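Local coordinates for DUF724 domain-containing protein 6-like (Raphanus sativus, PDB 5ZWX) that reads a histone mark with paired Agenet domains, binding an H3K9me2 tail peptide, and thereby probably helps couple this mark to DNA methylation in heterochromatin, at residues P11-P16 with R143-G148; S122-F125 with E130-R133. All blocks are in the same frame, centred on the assembly; numbering follows the deposited sequence.

Interaction 1 of 2, residues P11-P16 with R143-G148; sequences PPFLKP and REWVNG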
loop_
_atom_site.group_PDB
_atom_site.type_symbol
_atom_site.label_atom_id
_atom_site.label_comp_id
_atom_site.label_asym_id
_atom_site.label_seq_id
_atom_site.Cartn_x
_atom_site.Cartn_y
_atom_site.Cartn_z
ATOM N N PRO A 11 -0.250 2.601 17.983
ATOM C CA PRO A 11 -1.270 3.451 17.367
ATOM C C PRO A 11 -2.647 2.822 17.577
ATOM O O PRO A 11 -2.769 1.603 17.455
ATOM C CB PRO A 11 -0.899 3.442 15.875
ATOM C CG PRO A 11 0.518 3.030 15.826
ATOM C CD PRO A 11 0.779 2.156 17.021
ATOM N N PRO A 12 -3.665 3.632 17.879
ATOM C CA PRO A 12 -5.039 3.138 18.090
ATOM C C PRO A 12 -5.629 2.261 16.961
ATOM O O PRO A 12 -6.407 1.342 17.242
ATOM C CB PRO A 12 -5.843 4.437 18.237
ATOM C CG PRO A 12 -4.869 5.372 18.908
ATOM C CD PRO A 12 -3.541 5.064 18.211
ATOM N N PHE A 13 -5.277 2.515 15.709
ATOM C CA PHE A 13 -5.883 1.718 14.635
ATOM C C PHE A 13 -5.368 0.280 14.632
ATOM O O PHE A 13 -5.970 -0.599 14.020
ATOM C CB PHE A 13 -5.636 2.351 13.261
ATOM C CG PHE A 13 -4.240 2.145 12.732
ATOM C CD1 PHE A 13 -3.233 3.059 13.021
ATOM C CD2 PHE A 13 -3.938 1.048 11.926
ATOM C CE1 PHE A 13 -1.941 2.883 12.522
ATOM C CE2 PHE A 13 -2.655 0.865 11.424
ATOM C CZ PHE A 13 -1.653 1.778 11.737
ATOM N N LEU A 14 -4.252 0.037 15.311
ATOM C CA LEU A 14 -3.613 -1.261 15.227
ATOM C C LEU A 14 -4.198 -2.219 16.247
ATOM O O LEU A 14 -3.856 -2.161 17.432
ATOM C CB LEU A 14 -2.101 -1.116 15.421
ATOM C CG LEU A 14 -1.079 -1.814 14.528
ATOM C CD1 LEU A 14 -1.536 -1.919 13.063
ATOM C CD2 LEU A 14 0.295 -1.106 14.633
ATOM N N LYS A 15 -5.098 -3.085 15.799
ATOM C CA LYS A 15 -5.627 -4.133 16.662
ATOM C C LYS A 15 -5.876 -5.385 15.832
ATOM O O LYS A 15 -6.024 -5.293 14.603
ATOM C CB LYS A 15 -6.919 -3.666 17.357
ATOM C CG LYS A 15 -8.048 -3.345 16.395
ATOM C CD LYS A 15 -9.262 -2.762 17.111
ATOM C CE LYS A 15 -8.973 -1.363 17.637
ATOM N NZ LYS A 15 -10.193 -0.732 18.189
ATOM N N PRO A 16 -5.903 -6.564 16.484
ATOM C CA PRO A 16 -6.231 -7.770 15.721
ATOM C C PRO A 16 -7.502 -7.563 14.910
ATOM O O PRO A 16 -8.469 -7.007 15.431
ATOM C CB PRO A 16 -6.438 -8.837 16.802
ATOM C CG PRO A 16 -5.641 -8.351 17.971
ATOM C CD PRO A 16 -5.696 -6.850 17.919
ATOM N N ARG A 143 -1.387 9.452 -0.663
ATOM C CA ARG A 143 -1.506 10.109 0.646
ATOM C C ARG A 143 -0.481 9.530 1.597
ATOM O O ARG A 143 -0.022 8.396 1.392
ATOM C CB ARG A 143 -2.911 9.936 1.232
ATOM C CG ARG A 143 -4.025 10.573 0.420
ATOM C CD ARG A 143 -5.002 11.337 1.338
ATOM N NE ARG A 143 -6.331 11.403 0.736
ATOM C CZ ARG A 143 -7.385 11.997 1.279
ATOM N NH1 ARG A 143 -7.289 12.598 2.461
ATOM N NH2 ARG A 143 -8.542 11.985 0.633
ATOM N N GLU A 144 -0.126 10.283 2.654
ATOM C CA GLU A 144 0.853 9.777 3.601
ATOM C C GLU A 144 0.217 9.762 4.966
ATOM O O GLU A 144 -0.598 10.620 5.272
ATOM C CB GLU A 144 2.132 10.620 3.619
ATOM C CG GLU A 144 3.038 10.445 2.395
ATOM C CD GLU A 144 3.835 9.131 2.371
ATOM O OE1 GLU A 144 3.942 8.417 3.389
ATOM O OE2 GLU A 144 4.394 8.823 1.319
ATOM N N TRP A 145 0.531 8.739 5.739
ATOM C CA TRP A 145 0.061 8.620 7.116
ATOM C C TRP A 145 1.162 9.131 8.020
ATOM O O TRP A 145 2.189 8.509 8.172
ATOM C CB TRP A 145 -0.314 7.173 7.406
ATOM C CG TRP A 145 -0.618 6.866 8.796
ATOM C CD1 TRP A 145 0.183 6.215 9.689
ATOM C CD2 TRP A 145 -1.833 7.175 9.485
ATOM N NE1 TRP A 145 -0.463 6.114 10.912
ATOM C CE2 TRP A 145 -1.709 6.677 10.797
ATOM C CE3 TRP A 145 -3.022 7.800 9.107
ATOM C CZ2 TRP A 145 -2.727 6.816 11.746
ATOM C CZ3 TRP A 145 -4.028 7.940 10.051
ATOM C CH2 TRP A 145 -3.875 7.444 11.352
ATOM N N VAL A 146 0.960 10.311 8.592
ATOM C CA VAL A 146 2.024 10.990 9.293
ATOM C C VAL A 146 1.439 11.587 10.573
ATOM O O VAL A 146 0.376 12.219 10.555
ATOM C CB VAL A 146 2.686 12.087 8.404
ATOM C CG1 VAL A 146 3.875 12.704 9.105
ATOM C CG2 VAL A 146 3.124 11.500 7.049
ATOM N N ASN A 147 2.109 11.328 11.682
ATOM C CA ASN A 147 1.647 11.852 12.970
ATOM C C ASN A 147 0.208 11.482 13.285
ATOM O O ASN A 147 -0.547 12.302 13.777
ATOM C CB ASN A 147 1.791 13.366 12.992
ATOM C CG ASN A 147 3.029 13.809 13.710
ATOM O OD1 ASN A 147 2.976 14.208 14.877
ATOM N ND2 ASN A 147 4.164 13.731 13.024
ATOM N N GLY A 148 -0.178 10.256 12.967
ATOM C CA GLY A 148 -1.512 9.787 13.267
ATOM C C GLY A 148 -2.600 10.415 12.436
ATOM O O GLY A 148 -3.762 10.371 12.832
#
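Phe13 and Trp145 meet ring against ring, and they alone carry the touch between residues 11-16 and 143-148. The first segment is the approach to strand 19-22 of the N-terminal Agenet domain, a small antiparallel beta fold of the SH3 clan; the second is the end of strand 139-146, close to the C-terminus, so an N-terminal turn and a C-terminal strand end are brought together across the tandem cassette. Pro11 to Leu14 form a type I beta turn, closed by the bond from Leu14 N to Pro11 O (3.0 Å), and this turn presents the phenyl ring.

The close part is small. Atoms CD1 and CE1 of Phe13 approach NE1, CE2 and CZ2 of the indole, CE1 at 3.9 Å from Trp145 NE1 and CD1 at 4.0 Å from Trp145 CZ2. The rings are nearly perpendicular, with planes at 82°, yet they meet obliquely, and the two side chains run antiparallel, passing alongside one another. On Phe13, CG sits between the backbone N and the carbonyl carbon (chi1 76°), which swings the ring up from the turn toward the tryptophan. Pro79 touches both rings, and Trp150 adds an edge-to-face partner for Trp145.

Beyond this pair the contact loosens quickly. Only 76 Å² is buried in all, and both aromatic residues remain partly exposed to solvent. Leu14, in the same turn, is buried against Val20, Val74 and Leu77. Past the strand end the chain doubles back over one face of the indole, leaving Gly148 C 3.4 Å from the plane of the Trp145 ring, offset toward the rim.

Interaction 2 of 2, residues S122-F125 with E130-R133; sequences SVYF and EQIR
An antiparallel strand pairing joins Ser122-Phe125 to Glu130-Arg133, the two arms of a beta hairpin in the C-terminal half of the cassette. Val123 and Ile132 form a hydrogen-bonded pair, exchanging bonds of 2.9 Å both from Val123 N to Ile132 O and from Ile132 N to Val123 O. Nearer the turn, Phe125 N bonds to Glu130 O at 2.8 Å, with the return bond from Glu130 N to Phe125 O at 3.1 Å.

Beside this hairpin, strand 106-116 pairs with strand 120-125 and continues the curled antiparallel sheet, consistent with a second SH3-like Agenet domain. On the sheet face bearing Ser122, Tyr124 and Gln131, the glutamine side chain turns about CB-CG (chi2 83°) and lays its amide across the neighbouring strand. Its NE2 donates to Ser122 OG at 2.8 Å and also to Thr113 OG1; OE1 rests 3.5 Å from Tyr124 CD1, with ring and amide planes 28° apart. With an alanine in place of Ser122, the Gln131 amide would probably lose one of its two acceptors and turn more freely.

The other face meets the ligand. Ile132 CD1 lies 3.8 Å from Phe125 CE2, its CB in the plane at the ring edge, while Val123 CG1 covers one face of that ring. Phe125 and Ile132 also pack on a modified side chain of the bound H3K9me2 peptide, and Glu130 OE1 hydrogen-bonds to it as well as to Ser128 OG.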
loop_
_atom_site.group_PDB
_atom_site.type_symbol
_atom_site.label_atom_id
_atom_site.label_comp_id
_atom_site.label_asym_id
_atom_site.label_seq_id
_atom_site.Cartn_x
_atom_site.Cartn_y
_atom_site.Cartn_z
ATOM N N SER A 122 0.642 8.255 -18.068
ATOM C CA SER A 122 1.941 7.541 -18.015
ATOM C C SER A 122 2.522 7.951 -16.695
ATOM O O SER A 122 2.449 9.120 -16.301
ATOM C CB SER A 122 2.883 7.879 -19.196
ATOM O OG SER A 122 3.905 6.920 -19.295
ATOM N N VAL A 123 3.032 6.955 -15.986
ATOM C CA VAL A 123 3.472 7.134 -14.613
ATOM C C VAL A 123 4.922 6.671 -14.543
ATOM O O VAL A 123 5.265 5.593 -15.044
ATOM C CB VAL A 123 2.612 6.328 -13.618
ATOM C CG1 VAL A 123 3.202 6.407 -12.173
ATOM C CG2 VAL A 123 1.168 6.841 -13.613
ATOM N N TYR A 124 5.764 7.531 -13.985
ATOM C CA TYR A 124 7.170 7.229 -13.788
ATOM C C TYR A 124 7.379 6.738 -12.362
ATOM O O TYR A 124 6.903 7.354 -11.400
ATOM C CB TYR A 124 8.045 8.459 -14.065
ATOM C CG TYR A 124 9.524 8.178 -13.863
ATOM C CD1 TYR A 124 10.228 7.368 -14.771
ATOM C CD2 TYR A 124 10.208 8.682 -12.763
ATOM C CE1 TYR A 124 11.567 7.090 -14.590
ATOM C CE2 TYR A 124 11.562 8.409 -12.581
ATOM C CZ TYR A 124 12.228 7.608 -13.498
ATOM O OH TYR A 124 13.563 7.324 -13.337
ATOM N N PHE A 125 8.099 5.624 -12.235
ATOM C CA PHE A 125 8.468 5.091 -10.926
ATOM C C PHE A 125 9.972 5.244 -10.716
ATOM O O PHE A 125 10.783 4.641 -11.425
ATOM C CB PHE A 125 8.058 3.627 -10.816
ATOM C CG PHE A 125 6.588 3.391 -11.070
ATOM C CD1 PHE A 125 5.663 3.457 -10.032
ATOM C CD2 PHE A 125 6.136 3.151 -12.361
ATOM C CE1 PHE A 125 4.318 3.246 -10.263
ATOM C CE2 PHE A 125 4.782 2.913 -12.623
ATOM C CZ PHE A 125 3.873 2.951 -11.590
ATOM N N GLU A 130 10.984 2.826 -13.920
ATOM C CA GLU A 130 9.977 2.325 -14.860
ATOM C C GLU A 130 9.053 3.422 -15.335
ATOM O O GLU A 130 8.823 4.390 -14.624
ATOM C CB GLU A 130 9.147 1.209 -14.239
ATOM C CG GLU A 130 9.889 -0.130 -14.108
ATOM C CD GLU A 130 9.047 -1.135 -13.398
ATOM O OE1 GLU A 130 8.662 -0.838 -12.231
ATOM O OE2 GLU A 130 8.705 -2.170 -14.007
ATOM N N GLN A 131 8.559 3.290 -16.563
ATOM C CA GLN A 131 7.613 4.232 -17.114
ATOM C C GLN A 131 6.458 3.395 -17.660
ATOM O O GLN A 131 6.653 2.640 -18.617
ATOM C CB GLN A 131 8.269 5.084 -18.208
ATOM C CG GLN A 131 7.321 6.118 -18.846
ATOM C CD GLN A 131 7.220 7.400 -18.021
ATOM O OE1 GLN A 131 8.242 7.992 -17.637
ATOM N NE2 GLN A 131 5.991 7.834 -17.746
ATOM N N ILE A 132 5.280 3.490 -17.042
ATOM C CA ILE A 132 4.186 2.563 -17.329
ATOM C C ILE A 132 2.862 3.286 -17.530
ATOM O O ILE A 132 2.529 4.173 -16.739
ATOM C CB ILE A 132 4.027 1.537 -16.201
ATOM C CG1 ILE A 132 5.389 0.889 -15.842
ATOM C CG2 ILE A 132 3.015 0.470 -16.584
ATOM C CD1 ILE A 132 5.303 -0.169 -14.719
ATOM N N ARG A 133 2.095 2.902 -18.556
ATOM C CA ARG A 133 0.773 3.513 -18.808
ATOM C C ARG A 133 -0.322 2.834 -18.032
ATOM O O ARG A 133 -0.297 1.598 -17.924
ATOM C CB ARG A 133 0.410 3.423 -20.290
ATOM C CG ARG A 133 1.245 4.292 -21.170
ATOM C CD ARG A 133 0.653 4.311 -22.580
ATOM N NE ARG A 133 1.392 5.247 -23.404
ATOM C CZ ARG A 133 1.136 5.486 -24.683
ATOM N NH1 ARG A 133 0.150 4.843 -25.296
ATOM N NH2 ARG A 133 1.884 6.355 -25.336
#

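The two contacts lie on opposite sides of the chain's centre, with their own centres 29 Å apart and nearest atoms about 13 Å apart, so they do not touch. Along the chain, interaction 2 falls wholly between the halves of interaction 1: residues 11-16 come first, the hairpin of strands 120-125 and 130-135 follows, and strand 139-146 comes directly after it. Both reach the same curled antiparallel sheet. The pair contrasts a contact that joins the chain's two end regions, 11-16 with 143-148, with a local hairpin contact, 122-125 with 130-133, that forms part of the peptide-binding surface.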